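2-oxoadipate dioxygenase/decarboxylase, chloroplastic/amyloplastic (Oryza sativa, PDB 6W1K) catalyses the iron(II)-dependent, oxygen-consuming decarboxylation and hydroxylation of 2-oxoadipate to (R)-2-hydroxyglutarate, a step of lysine catabolism. Local coordinates at residues F65-Y70 / I139-I144; E131-S136 / S177-Y182; E166-S171 / A249-A254; T244-A249 / E304-D309; F78-G83 / L100-P105. All blocks are in the same frame, centred on the assembly; numbering follows the deposited sequence.

In the fold
From the N terminus, residues 65-70 come first, following strand 57-65; contact 1 ties them to helix 134-147. Nested in the loop it closes is contact 5, which sets the end of helix 72-81 on the end of strand 97-103. Contact 2 opens at 131-136, before contact 1 has closed, so the two cross; it joins the start of helix 134-147 to the junction of helices 170-179 and 181-189. Contact 3 crosses contact 2 and carries the helical layer to strand 248-252. Contact 4 crosses contact 3, shares Ala249 with it, and brings in the C-terminal residues 304-309, whose Asn308 returns to Glu181 of contact 2.

Contact 1: residues F65-Y70 / I139-I144; sequences FGVDGY and IIQKYI
Ile144 presses CD1 against one face of the Tyr70 ring, a CH-pi contact in which CD1 lies 3.6 Å from Tyr70 CG. Its other branch, CG2, passes Tyr70 CE1 at 3.8 Å, and Ile144 CG1 meets Val67 CG1 at 4.0 Å. One helical turn earlier, Ile140 CG2 sits over a face of the Phe65 ring, displaced toward the rim, while Ile140 CD1 touches Phe65 CE1 at 3.9 Å. On the more exposed flank, Gln141 NE2 donates to Asp68 OD1 over 2.6 Å, fairly straight at 162°. The acceptor lies in the amide plane, with the carboxylate plane turned 74° against it; a bend at chi2 (65°) swings the amide toward the loop. Arg145 forms a salt bridge to the same oxygen, so two donors hold Asp68 OD1. Behind these side chains, a type I' turn from Val67 to Tyr70 shapes the loop, and Tyr70 OH bonds to Ser147 and Gly148. The loop between strand 57-65 and helix 72-81 is thereby fixed on helix 134-147, while helix 181-189 touches Phe65 through Ala183 and Thr186 and helix 170-179 meets Ile140 through Leu176.

Contact 2: residues E131-S136 / S177-Y182; sequences ELSPQS and SRESEY
Ser136 and Glu179 face each other with their CA atoms 7.8 Å apart, where the first turn of helix 134-147 meets the short link between helices 170-179 and 181-189. Glu179 makes all the hydrogen bonds across the contact; its chain is extended, with CG anti to the backbone N, and delivers the carboxylate to the start of the other helix. There Glu179 OE2 uses its syn lone pair to accept from Ser133 N at 2.6 Å (166°). The second oxygen, Glu179 OE1, takes a bond from Ser133 OG at 2.6 Å, met on the syn side and 17° out of the carboxylate plane. Ser136 OG also donates to Glu179 OE1, over a very short 2.5 Å. Three donors thus hold both oxygens and fix the rotation of the group; together with the helix N terminus they would probably stabilise its negative charge. Ser133 is the N-cap, and its OG accepts from Ser136 N at 3.2 Å while donating to the glutamate. Beside these bonds, Leu132 CB packs against Glu179 OE2 at 3.5 Å, and Leu132 CD2 approaches Ser180 CB at 4.2 Å. Ser180 caps the next helix, its OG accepting from Ala183 N. Leu127 of strand 121-127 touches both Leu132 and Ser180, and Leu176 of helix 170-179 packs on Ser136, so the contact lies between the sheet and its helical layer.

Contact 3: residues E166-S171 / A249-A254; sequences EKPIYS and ALFTFA
The far end of the beta hairpin formed by strands 248-252 and 258-271 is fastened here to the loop leading into helix 170-179. Phe253 is the centre of it: Tyr170 CD1 lies over one face, 3.7 Å from Phe253 CE1, and Phe251 CD2, from the end of strand 248-252, covers the opposite face. The Tyr170 and Phe253 rings meet obliquely, planes 55° apart, and Tyr170 CA makes a CH-pi contact with the same phenyl group. Replacing Phe253 by an alanine would probably open a gap between Tyr170 and Phe251, leaving each ring without a neighbour on that side. Next to it the backbones join, Ala254 N donating to Pro168 O over 2.8 Å, almost straight at 176°. Helix 170-179 starts just beyond, with Tyr170 N held by Asp255. Pro168 CD meets the edge of the Phe251 ring, 4.1 Å from CE2. Lys167 and Phe251 run toward each other: Lys167 CG passes Phe251 CZ at 3.8 Å, and the ammonium sits over the ring face, a cation-pi contact with NZ 4.7 Å from the centroid. Bends at chi3 and chi4 turn Lys167 NZ onto Thr252 O, which it reaches in the carbonyl plane at 2.9 Å.

Contact 4: residues T244-A249 / E304-D309; sequences TVADSA and ESTSND
Ala246 and Ser305 supply the one hydrogen bond across this contact, Ala246 N donating to Ser305 O over 3.0 Å at 169°, from a position tilted 35° off the carbonyl plane. The remaining contacts are van der Waals. Ala246 CB rests on Thr306 CG2 at 3.7 Å, and Ser305 CB lies 3.5 Å from Thr244 O. Within residues 304-309, Glu304 O takes two bonds from Ser307, one from N and one from OG (2.8 Å, on a lone pair), holding the 3-10 turn closed, while Ser307, at the N-cap of helix 308-311, bonds weakly through OG to Gln310 N. Polar ends turn to other partners: Ser305 OG bonds to Ser243 and Asn225. With CG2 anti to the carbonyl carbon (chi1 49°), Thr306 turns its methyl to Ala246 while OG1 bonds to Arg63 NH1. Arg63 binds 2-oxoadipate, so Thr306 is a second-shell residue, and the backbone bond and methyl contact probably help to keep its hydroxyl aimed at that guanidinium group.

Contact 5: residues F78-G83 / L100-P105; sequences FFTDFG and LWFSPP
Pro105 lays its ring on the backbone of Phe82 and Gly83. Starting from the backbone, Pro105 CB sits 3.6 Å from Gly83 O; next round the ring, Pro105 CG comes to Phe82 O at 3.5 Å. Pro105 CD, which closes the ring, is equally far, 3.7 Å, from Phe82 O and Gly83 O. The proline nitrogen has no hydrogen to give, so Gly83 O only packs against it. Phe82 and Gly83 lie in the Schellman motif that ends helix 72-81, with Gly83 as the C-prime residue at positive phi (81°), Gly83 N bonded to Thr80 O at 3.2 Å and Tyr84 N to Phe79 O. The helix is that of a beta-alpha-beta-beta-beta unit, as in the vicinal oxygen chelate fold: strand 57-65, helix 72-81, then strands 85-92, 97-103 and 121-127. An alanine in place of Pro105 would lose CG and CD, and is likely to leave a gap beside Phe82 O and the helix end less firmly seated. Further along, Thr80 CG2 reaches Phe102 CE2 at 4.2 Å, its hydroxyl turned back to Ala76 O, while Phe102 also packs on Pro86 and Ile124 of the adjoining strands.

Contact 1: residues F65-Y70 / I139-I144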
# COMPACT_ATOMS: atom_id res chain seq x y z
N PHE A 65 -10.31 -6.89 6.78
CA PHE A 65 -10.96 -8.18 7.04
C PHE A 65 -12.16 -8.35 6.12
O PHE A 65 -13.12 -7.57 6.19
CB PHE A 65 -11.43 -8.26 8.49
CG PHE A 65 -10.31 -8.42 9.49
CD1 PHE A 65 -9.49 -9.53 9.47
CD2 PHE A 65 -10.14 -7.48 10.50
CE1 PHE A 65 -8.49 -9.70 10.43
CE2 PHE A 65 -9.15 -7.63 11.46
CZ PHE A 65 -8.32 -8.73 11.42
N GLY A 66 -12.12 -9.37 5.27
CA GLY A 66 -13.21 -9.66 4.34
C GLY A 66 -14.39 -10.37 4.96
O GLY A 66 -14.67 -11.54 4.66
N VAL A 67 -15.10 -9.67 5.84
CA VAL A 67 -16.24 -10.24 6.54
C VAL A 67 -17.13 -9.09 7.00
O VAL A 67 -16.65 -8.03 7.41
CB VAL A 67 -15.79 -11.15 7.71
CG1 VAL A 67 -15.10 -10.36 8.82
CG2 VAL A 67 -16.96 -11.92 8.26
N ASP A 68 -18.45 -9.31 6.91
CA ASP A 68 -19.46 -8.39 7.46
C ASP A 68 -19.26 -6.96 7.00
O ASP A 68 -19.47 -6.00 7.74
CB ASP A 68 -19.48 -8.45 8.99
CG ASP A 68 -19.88 -9.83 9.54
OD1 ASP A 68 -19.55 -10.11 10.71
OD2 ASP A 68 -20.52 -10.62 8.80
N GLY A 69 -18.87 -6.80 5.74
CA GLY A 69 -18.68 -5.49 5.17
C GLY A 69 -17.43 -4.75 5.60
O GLY A 69 -17.30 -3.58 5.28
N TYR A 70 -16.52 -5.39 6.33
CA TYR A 70 -15.27 -4.74 6.77
C TYR A 70 -14.16 -4.82 5.72
O TYR A 70 -13.04 -4.35 5.98
CB TYR A 70 -14.83 -5.36 8.11
CG TYR A 70 -15.47 -4.62 9.28
CD1 TYR A 70 -16.79 -4.88 9.65
CD2 TYR A 70 -14.80 -3.60 9.96
CE1 TYR A 70 -17.41 -4.15 10.66
CE2 TYR A 70 -15.41 -2.87 10.97
CZ TYR A 70 -16.71 -3.13 11.30
OH TYR A 70 -17.28 -2.40 12.31
N ILE A 139 -12.46 -15.38 16.66
CA ILE A 139 -11.73 -14.26 17.23
C ILE A 139 -11.99 -13.00 16.41
O ILE A 139 -12.31 -11.93 16.94
CB ILE A 139 -10.22 -14.59 17.30
CG1 ILE A 139 -9.90 -15.57 18.40
CG2 ILE A 139 -9.41 -13.28 17.46
CD1 ILE A 139 -8.54 -16.22 18.23
N ILE A 140 -11.90 -13.12 15.09
CA ILE A 140 -12.13 -11.96 14.24
C ILE A 140 -13.57 -11.48 14.39
O ILE A 140 -13.83 -10.27 14.48
CB ILE A 140 -11.79 -12.29 12.78
CG1 ILE A 140 -10.28 -12.44 12.65
CG2 ILE A 140 -12.32 -11.22 11.82
CD1 ILE A 140 -9.82 -13.20 11.39
N GLN A 141 -14.52 -12.41 14.42
CA GLN A 141 -15.91 -12.05 14.59
C GLN A 141 -16.14 -11.29 15.90
O GLN A 141 -16.98 -10.39 15.95
CB GLN A 141 -16.80 -13.28 14.55
CG GLN A 141 -18.24 -12.99 14.33
CD GLN A 141 -18.52 -12.37 12.95
OE1 GLN A 141 -17.91 -12.73 11.93
NE2 GLN A 141 -19.45 -11.41 12.93
N LYS A 142 -15.44 -11.68 16.97
CA LYS A 142 -15.59 -10.98 18.24
C LYS A 142 -15.22 -9.51 18.09
O LYS A 142 -15.92 -8.62 18.58
CB LYS A 142 -14.71 -11.64 19.32
CG LYS A 142 -14.66 -10.84 20.64
CD LYS A 142 -13.87 -11.55 21.74
CE LYS A 142 -12.38 -11.61 21.41
NZ LYS A 142 -11.55 -12.03 22.61
N TYR A 143 -14.08 -9.24 17.46
CA TYR A 143 -13.67 -7.84 17.31
C TYR A 143 -14.59 -7.09 16.37
O TYR A 143 -14.97 -5.95 16.65
CB TYR A 143 -12.22 -7.78 16.86
CG TYR A 143 -11.32 -8.17 17.98
CD1 TYR A 143 -11.05 -7.30 19.02
CD2 TYR A 143 -10.80 -9.43 18.06
CE1 TYR A 143 -10.25 -7.65 20.06
CE2 TYR A 143 -9.99 -9.77 19.07
CZ TYR A 143 -9.71 -8.89 20.09
OH TYR A 143 -8.92 -9.23 21.17
N ILE A 144 -14.99 -7.73 15.27
CA ILE A 144 -15.93 -7.09 14.35
C ILE A 144 -17.21 -6.70 15.09
O ILE A 144 -17.76 -5.61 14.87
CB ILE A 144 -16.25 -8.02 13.15
CG1 ILE A 144 -15.06 -8.19 12.19
CG2 ILE A 144 -17.46 -7.51 12.39
CD1 ILE A 144 -14.43 -6.97 11.77

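Contact 2: residues E131-S136 / S177-Y182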
# COMPACT_ATOMS: atom_id res chain seq x y z
N GLU A 131 -12.33 -18.60 5.15
CA GLU A 131 -11.43 -19.69 4.79
C GLU A 131 -10.48 -20.08 5.92
O GLU A 131 -9.77 -21.08 5.79
CB GLU A 131 -10.63 -19.31 3.53
CG GLU A 131 -11.52 -19.03 2.34
CD GLU A 131 -10.75 -18.93 1.03
OE1 GLU A 131 -9.53 -19.20 1.02
OE2 GLU A 131 -11.36 -18.57 -0.00
N LEU A 132 -10.48 -19.35 7.02
CA LEU A 132 -9.59 -19.66 8.13
C LEU A 132 -10.22 -20.71 9.03
O LEU A 132 -11.38 -21.09 8.87
CB LEU A 132 -9.28 -18.42 8.94
CG LEU A 132 -8.75 -17.21 8.19
CD1 LEU A 132 -8.90 -15.97 9.06
CD2 LEU A 132 -7.30 -17.46 7.80
N SER A 133 -9.44 -21.16 10.03
CA SER A 133 -9.95 -22.09 11.03
C SER A 133 -11.14 -21.49 11.78
O SER A 133 -11.23 -20.26 11.94
CB SER A 133 -8.85 -22.43 12.04
OG SER A 133 -8.58 -21.29 12.87
N PRO A 134 -12.04 -22.32 12.29
CA PRO A 134 -13.14 -21.79 13.11
C PRO A 134 -12.68 -20.94 14.28
O PRO A 134 -13.30 -19.92 14.58
CB PRO A 134 -13.86 -23.07 13.59
CG PRO A 134 -13.54 -24.09 12.53
CD PRO A 134 -12.15 -23.78 12.06
N GLN A 135 -11.59 -21.33 14.94
CA GLN A 135 -11.11 -20.55 16.08
C GLN A 135 -10.77 -19.11 15.68
O GLN A 135 -11.17 -18.15 16.36
CB GLN A 135 -9.90 -21.24 16.72
CG GLN A 135 -9.36 -20.51 17.94
CD GLN A 135 -8.07 -21.11 18.47
OE1 GLN A 135 -7.32 -21.79 17.75
NE2 GLN A 135 -7.80 -20.85 19.74
N SER A 136 -10.00 -18.93 14.59
CA SER A 136 -9.67 -17.57 14.14
C SER A 136 -10.90 -16.84 13.62
O SER A 136 -11.01 -15.62 13.78
CB SER A 136 -8.59 -17.59 13.05
OG SER A 136 -7.38 -18.11 13.57
N SER A 177 -1.62 -14.71 14.80
CA SER A 177 -0.27 -14.70 14.26
C SER A 177 0.17 -16.08 13.80
O SER A 177 0.97 -16.19 12.87
CB SER A 177 0.74 -14.20 15.29
OG SER A 177 0.59 -12.82 15.51
N ARG A 178 -0.32 -17.13 14.46
CA ARG A 178 0.12 -18.48 14.13
C ARG A 178 -0.56 -19.01 12.87
O ARG A 178 0.01 -19.86 12.17
CB ARG A 178 -0.16 -19.41 15.31
CG ARG A 178 0.82 -19.25 16.48
CD ARG A 178 0.35 -20.03 17.71
NE ARG A 178 1.03 -19.58 18.93
CZ ARG A 178 0.41 -19.30 20.07
NH1 ARG A 178 -0.91 -19.40 20.17
NH2 ARG A 178 1.12 -18.91 21.13
N GLU A 179 -1.76 -18.53 12.56
CA GLU A 179 -2.48 -19.00 11.38
C GLU A 179 -2.39 -18.03 10.20
O GLU A 179 -2.32 -18.48 9.05
CB GLU A 179 -3.96 -19.21 11.72
CG GLU A 179 -4.79 -19.69 10.51
CD GLU A 179 -6.20 -20.12 10.89
OE1 GLU A 179 -6.59 -19.90 12.05
OE2 GLU A 179 -6.90 -20.70 10.02
N SER A 180 -2.42 -16.73 10.46
CA SER A 180 -2.39 -15.73 9.40
C SER A 180 -1.71 -14.48 9.92
O SER A 180 -2.30 -13.72 10.70
CB SER A 180 -3.80 -15.39 8.91
OG SER A 180 -3.73 -14.22 8.09
N GLU A 181 -0.47 -14.25 9.47
CA GLU A 181 0.22 -13.02 9.84
C GLU A 181 -0.49 -11.78 9.32
O GLU A 181 -0.43 -10.71 9.94
CB GLU A 181 1.65 -13.07 9.32
CG GLU A 181 2.42 -14.26 9.96
CD GLU A 181 3.92 -14.10 9.89
OE1 GLU A 181 4.43 -13.24 10.63
OE2 GLU A 181 4.58 -14.81 9.09
N TYR A 182 -1.13 -11.90 8.17
CA TYR A 182 -1.95 -10.81 7.67
C TYR A 182 -3.05 -10.47 8.65
O TYR A 182 -3.30 -9.30 8.95
CB TYR A 182 -2.52 -11.22 6.31
CG TYR A 182 -3.35 -10.17 5.60
CD1 TYR A 182 -4.63 -9.85 6.04
CD2 TYR A 182 -2.88 -9.53 4.45
CE1 TYR A 182 -5.40 -8.91 5.41
CE2 TYR A 182 -3.65 -8.58 3.80
CZ TYR A 182 -4.91 -8.30 4.28
OH TYR A 182 -5.71 -7.38 3.66

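Contact 3: residues E166-S171 / A249-A254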
# COMPACT_ATOMS: atom_id res chain seq x y z
N GLU A 166 -12.48 -2.97 19.56
CA GLU A 166 -11.81 -2.77 20.83
C GLU A 166 -10.35 -3.18 20.71
O GLU A 166 -9.98 -3.98 19.86
CB GLU A 166 -12.49 -3.56 21.95
CG GLU A 166 -12.36 -5.08 21.81
CD GLU A 166 -13.04 -5.81 22.98
OE1 GLU A 166 -13.72 -5.14 23.79
OE2 GLU A 166 -12.91 -7.06 23.08
N LYS A 167 -9.52 -2.64 21.60
CA LYS A 167 -8.11 -2.98 21.62
C LYS A 167 -7.97 -4.48 21.83
O LYS A 167 -8.65 -5.04 22.69
CB LYS A 167 -7.39 -2.25 22.75
CG LYS A 167 -5.93 -1.95 22.51
CD LYS A 167 -5.32 -1.09 23.64
CE LYS A 167 -4.47 0.06 23.07
NZ LYS A 167 -3.17 0.29 23.82
N PRO A 168 -7.12 -5.16 21.08
CA PRO A 168 -7.04 -6.63 21.20
C PRO A 168 -6.30 -7.07 22.45
O PRO A 168 -5.47 -6.34 23.00
CB PRO A 168 -6.25 -7.05 19.96
CG PRO A 168 -6.00 -5.81 19.18
CD PRO A 168 -6.28 -4.62 20.00
N ILE A 169 -6.64 -8.29 22.93
CA ILE A 169 -5.87 -8.95 23.97
C ILE A 169 -4.78 -9.75 23.28
O ILE A 169 -4.93 -10.24 22.16
CB ILE A 169 -6.73 -9.84 24.89
CG1 ILE A 169 -7.31 -11.01 24.09
CG2 ILE A 169 -7.86 -9.02 25.51
CD1 ILE A 169 -8.22 -11.89 24.87
N TYR A 170 -3.66 -9.91 23.99
CA TYR A 170 -2.47 -10.50 23.39
C TYR A 170 -2.75 -11.94 22.95
O TYR A 170 -2.29 -12.36 21.89
CB TYR A 170 -1.30 -10.47 24.39
CG TYR A 170 -0.00 -10.99 23.78
CD1 TYR A 170 0.42 -10.50 22.57
CD2 TYR A 170 0.78 -11.96 24.41
CE1 TYR A 170 1.60 -10.97 21.97
CE2 TYR A 170 1.96 -12.43 23.82
CZ TYR A 170 2.36 -11.93 22.59
OH TYR A 170 3.52 -12.38 22.00
N SER A 171 -3.47 -12.70 23.77
CA SER A 171 -3.76 -14.09 23.43
C SER A 171 -4.41 -14.19 22.06
O SER A 171 -4.12 -15.12 21.29
CB SER A 171 -4.67 -14.72 24.48
OG SER A 171 -5.88 -14.00 24.61
N ALA A 249 6.95 -1.93 16.63
CA ALA A 249 6.59 -1.03 17.71
C ALA A 249 6.15 -1.84 18.92
O ALA A 249 5.70 -2.98 18.78
CB ALA A 249 5.44 -0.09 17.32
N LEU A 250 6.28 -1.24 20.09
CA LEU A 250 5.73 -1.83 21.30
C LEU A 250 4.25 -1.47 21.37
O LEU A 250 3.87 -0.32 21.11
CB LEU A 250 6.47 -1.34 22.55
CG LEU A 250 7.93 -1.77 22.64
CD1 LEU A 250 8.59 -1.12 23.84
CD2 LEU A 250 8.05 -3.30 22.72
N PHE A 251 3.43 -2.45 21.70
CA PHE A 251 1.99 -2.26 21.80
C PHE A 251 1.52 -2.82 23.14
O PHE A 251 1.85 -3.95 23.50
CB PHE A 251 1.31 -2.94 20.60
CG PHE A 251 -0.16 -2.64 20.47
CD1 PHE A 251 -0.60 -1.47 19.89
CD2 PHE A 251 -1.11 -3.57 20.92
CE1 PHE A 251 -1.96 -1.21 19.77
CE2 PHE A 251 -2.47 -3.33 20.79
CZ PHE A 251 -2.90 -2.16 20.23
N THR A 252 0.75 -2.03 23.88
CA THR A 252 0.13 -2.53 25.10
C THR A 252 -1.26 -3.07 24.78
O THR A 252 -2.18 -2.31 24.46
CB THR A 252 0.11 -1.44 26.17
OG1 THR A 252 1.48 -1.11 26.47
CG2 THR A 252 -0.55 -1.95 27.48
N PHE A 253 -1.41 -4.38 24.84
CA PHE A 253 -2.68 -5.04 24.61
C PHE A 253 -3.65 -4.81 25.78
O PHE A 253 -3.27 -4.39 26.88
CB PHE A 253 -2.43 -6.53 24.34
CG PHE A 253 -1.69 -6.76 23.06
CD1 PHE A 253 -0.30 -6.69 23.01
CD2 PHE A 253 -2.38 -7.04 21.89
CE1 PHE A 253 0.38 -6.90 21.83
CE2 PHE A 253 -1.70 -7.24 20.70
CZ PHE A 253 -0.33 -7.16 20.67
N ALA A 254 -4.92 -5.13 25.51
CA ALA A 254 -5.99 -4.81 26.44
C ALA A 254 -5.87 -5.55 27.75
O ALA A 254 -6.44 -5.10 28.75
CB ALA A 254 -7.35 -5.12 25.82
O HOH W 1 0.13 0.54 22.99

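Contact 4: residues T244-A249 / E304-D309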
# COMPACT_ATOMS: atom_id res chain seq x y z
N THR A 244 11.06 -2.12 2.04
CA THR A 244 11.78 -2.29 3.28
C THR A 244 11.08 -3.34 4.14
O THR A 244 9.90 -3.64 3.95
CB THR A 244 11.87 -0.98 4.07
OG1 THR A 244 10.55 -0.45 4.27
CG2 THR A 244 12.74 0.05 3.37
N VAL A 245 11.84 -3.90 5.07
CA VAL A 245 11.26 -4.63 6.18
C VAL A 245 10.50 -3.66 7.07
O VAL A 245 11.01 -2.59 7.42
CB VAL A 245 12.35 -5.37 6.96
CG1 VAL A 245 11.77 -6.12 8.15
CG2 VAL A 245 13.09 -6.33 6.02
N ALA A 246 9.28 -4.03 7.44
CA ALA A 246 8.42 -3.17 8.22
C ALA A 246 9.08 -2.80 9.54
O ALA A 246 9.85 -3.57 10.12
CB ALA A 246 7.07 -3.86 8.49
N ASP A 247 8.78 -1.59 10.01
CA ASP A 247 9.12 -1.19 11.36
C ASP A 247 8.32 -2.01 12.38
O ASP A 247 7.25 -2.55 12.09
CB ASP A 247 8.85 0.29 11.57
CG ASP A 247 9.96 1.17 11.00
OD1 ASP A 247 11.15 0.78 11.07
OD2 ASP A 247 9.65 2.25 10.47
N SER A 248 8.88 -2.11 13.57
CA SER A 248 8.19 -2.70 14.71
C SER A 248 7.96 -1.67 15.80
O SER A 248 8.69 -0.69 15.93
CB SER A 248 8.99 -3.88 15.28
OG SER A 248 9.04 -4.94 14.35
N ALA A 249 6.95 -1.93 16.63
CA ALA A 249 6.59 -1.03 17.71
C ALA A 249 6.15 -1.84 18.92
O ALA A 249 5.70 -2.98 18.78
CB ALA A 249 5.44 -0.09 17.32
N GLU A 304 5.00 -10.00 2.48
CA GLU A 304 5.80 -10.55 3.55
C GLU A 304 6.76 -9.54 4.16
O GLU A 304 7.50 -9.88 5.10
CB GLU A 304 6.54 -11.78 3.01
CG GLU A 304 5.56 -12.91 2.64
CD GLU A 304 6.23 -14.21 2.27
OE1 GLU A 304 7.26 -14.54 2.90
OE2 GLU A 304 5.72 -14.90 1.35
N SER A 305 6.72 -8.29 3.71
CA SER A 305 7.49 -7.24 4.36
C SER A 305 7.11 -7.08 5.82
O SER A 305 7.93 -6.60 6.62
CB SER A 305 7.29 -5.92 3.62
OG SER A 305 7.67 -6.07 2.26
N THR A 306 5.91 -7.48 6.21
CA THR A 306 5.48 -7.39 7.58
C THR A 306 5.58 -8.71 8.32
O THR A 306 5.23 -8.75 9.51
CB THR A 306 4.02 -6.89 7.66
OG1 THR A 306 3.19 -7.65 6.77
CG2 THR A 306 3.92 -5.40 7.35
N SER A 307 6.07 -9.76 7.67
CA SER A 307 6.09 -11.09 8.28
C SER A 307 7.16 -11.20 9.35
O SER A 307 8.21 -10.55 9.29
CB SER A 307 6.35 -12.19 7.25
OG SER A 307 7.69 -12.14 6.75
N ASN A 308 6.93 -12.09 10.31
CA ASN A 308 7.86 -12.22 11.42
C ASN A 308 9.23 -12.68 10.94
O ASN A 308 10.26 -12.27 11.50
CB ASN A 308 7.30 -13.18 12.47
CG ASN A 308 8.03 -13.10 13.78
OD1 ASN A 308 8.68 -14.06 14.19
ND2 ASN A 308 7.95 -11.94 14.44
N ASP A 309 9.27 -13.50 9.89
CA ASP A 309 10.56 -13.99 9.40
C ASP A 309 11.41 -12.85 8.84
O ASP A 309 12.62 -12.81 9.06
CB ASP A 309 10.36 -15.07 8.34
CG ASP A 309 11.64 -15.86 8.05
OD1 ASP A 309 12.23 -16.44 9.00
OD2 ASP A 309 12.05 -15.89 6.87

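Contact 5: residues F78-G83 / L100-P105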
# COMPACT_ATOMS: atom_id res chain seq x y z
N PHE A 78 -14.99 5.31 -0.48
CA PHE A 78 -14.37 6.62 -0.36
C PHE A 78 -13.66 7.00 -1.65
O PHE A 78 -13.88 8.09 -2.21
CB PHE A 78 -13.38 6.65 0.81
CG PHE A 78 -12.51 7.90 0.82
CD1 PHE A 78 -13.06 9.14 1.08
CD2 PHE A 78 -11.16 7.80 0.54
CE1 PHE A 78 -12.27 10.30 1.09
CE2 PHE A 78 -10.36 8.95 0.54
CZ PHE A 78 -10.92 10.20 0.79
N PHE A 79 -12.78 6.11 -2.13
CA PHE A 79 -11.95 6.45 -3.30
C PHE A 79 -12.80 6.60 -4.55
O PHE A 79 -12.56 7.51 -5.36
CB PHE A 79 -10.82 5.43 -3.50
CG PHE A 79 -9.81 5.47 -2.40
CD1 PHE A 79 -8.90 6.52 -2.32
CD2 PHE A 79 -9.80 4.51 -1.40
CE1 PHE A 79 -8.03 6.62 -1.31
CE2 PHE A 79 -8.93 4.62 -0.37
CZ PHE A 79 -8.03 5.68 -0.33
N THR A 80 -13.82 5.74 -4.74
CA THR A 80 -14.69 5.91 -5.90
C THR A 80 -15.59 7.15 -5.78
O THR A 80 -15.96 7.72 -6.81
CB THR A 80 -15.55 4.66 -6.18
OG1 THR A 80 -16.35 4.34 -5.04
CG2 THR A 80 -14.63 3.48 -6.52
N ASP A 81 -15.92 7.60 -4.56
CA ASP A 81 -16.56 8.91 -4.40
C ASP A 81 -15.66 10.05 -4.91
O ASP A 81 -16.15 11.08 -5.36
CB ASP A 81 -16.88 9.16 -2.92
CG ASP A 81 -18.11 8.39 -2.41
OD1 ASP A 81 -18.88 7.80 -3.20
OD2 ASP A 81 -18.27 8.38 -1.16
N PHE A 82 -14.35 9.88 -4.86
CA PHE A 82 -13.39 10.85 -5.37
C PHE A 82 -12.75 10.38 -6.68
O PHE A 82 -11.58 10.65 -6.95
CB PHE A 82 -12.38 11.17 -4.27
CG PHE A 82 -13.01 11.99 -3.17
CD1 PHE A 82 -13.24 13.37 -3.35
CD2 PHE A 82 -13.47 11.39 -2.00
CE1 PHE A 82 -13.90 14.14 -2.39
CE2 PHE A 82 -14.12 12.15 -1.03
CZ PHE A 82 -14.33 13.52 -1.22
N GLY A 83 -13.56 9.77 -7.56
CA GLY A 83 -13.22 9.62 -8.96
C GLY A 83 -12.28 8.48 -9.29
O GLY A 83 -11.90 8.32 -10.46
N LEU A 100 -8.02 -5.67 -4.94
CA LEU A 100 -8.44 -4.88 -6.08
C LEU A 100 -7.61 -3.62 -6.08
O LEU A 100 -7.32 -3.07 -5.02
CB LEU A 100 -9.90 -4.52 -5.96
CG LEU A 100 -10.75 -4.07 -7.14
CD1 LEU A 100 -10.75 -5.08 -8.24
CD2 LEU A 100 -12.18 -3.85 -6.59
N TRP A 101 -7.25 -3.14 -7.25
CA TRP A 101 -6.59 -1.84 -7.30
C TRP A 101 -7.47 -0.86 -8.07
O TRP A 101 -8.40 -1.24 -8.79
CB TRP A 101 -5.20 -1.96 -7.90
CG TRP A 101 -5.06 -2.15 -9.36
CD1 TRP A 101 -5.10 -3.33 -10.06
CD2 TRP A 101 -4.76 -1.13 -10.32
NE1 TRP A 101 -4.84 -3.10 -11.40
CE2 TRP A 101 -4.65 -1.75 -11.58
CE3 TRP A 101 -4.58 0.26 -10.22
CZ2 TRP A 101 -4.37 -1.04 -12.75
CZ3 TRP A 101 -4.28 0.97 -11.40
CH2 TRP A 101 -4.17 0.32 -12.64
N PHE A 102 -7.18 0.42 -7.84
CA PHE A 102 -8.01 1.55 -8.28
C PHE A 102 -7.08 2.59 -8.90
O PHE A 102 -6.05 2.93 -8.32
CB PHE A 102 -8.79 2.16 -7.11
CG PHE A 102 -9.70 1.19 -6.41
CD1 PHE A 102 -9.19 0.25 -5.55
CD2 PHE A 102 -11.06 1.21 -6.64
CE1 PHE A 102 -10.04 -0.66 -4.95
CE2 PHE A 102 -11.92 0.31 -6.04
CZ PHE A 102 -11.43 -0.63 -5.19
N SER A 103 -7.45 3.08 -10.10
CA SER A 103 -6.67 4.11 -10.77
C SER A 103 -7.33 5.46 -10.52
O SER A 103 -8.56 5.57 -10.49
CB SER A 103 -6.60 3.87 -12.28
OG SER A 103 -7.89 3.68 -12.77
N PRO A 104 -6.53 6.51 -10.40
CA PRO A 104 -7.07 7.80 -9.94
C PRO A 104 -7.82 8.54 -11.03
O PRO A 104 -7.67 8.27 -12.22
CB PRO A 104 -5.82 8.58 -9.49
CG PRO A 104 -4.69 7.96 -10.23
CD PRO A 104 -5.06 6.51 -10.53
N PRO A 105 -8.64 9.52 -10.66
CA PRO A 105 -9.19 10.44 -11.66
C PRO A 105 -8.05 11.18 -12.36
O PRO A 105 -6.94 11.30 -11.84
CB PRO A 105 -10.05 11.39 -10.84
CG PRO A 105 -9.37 11.44 -9.48
CD PRO A 105 -8.81 10.03 -9.28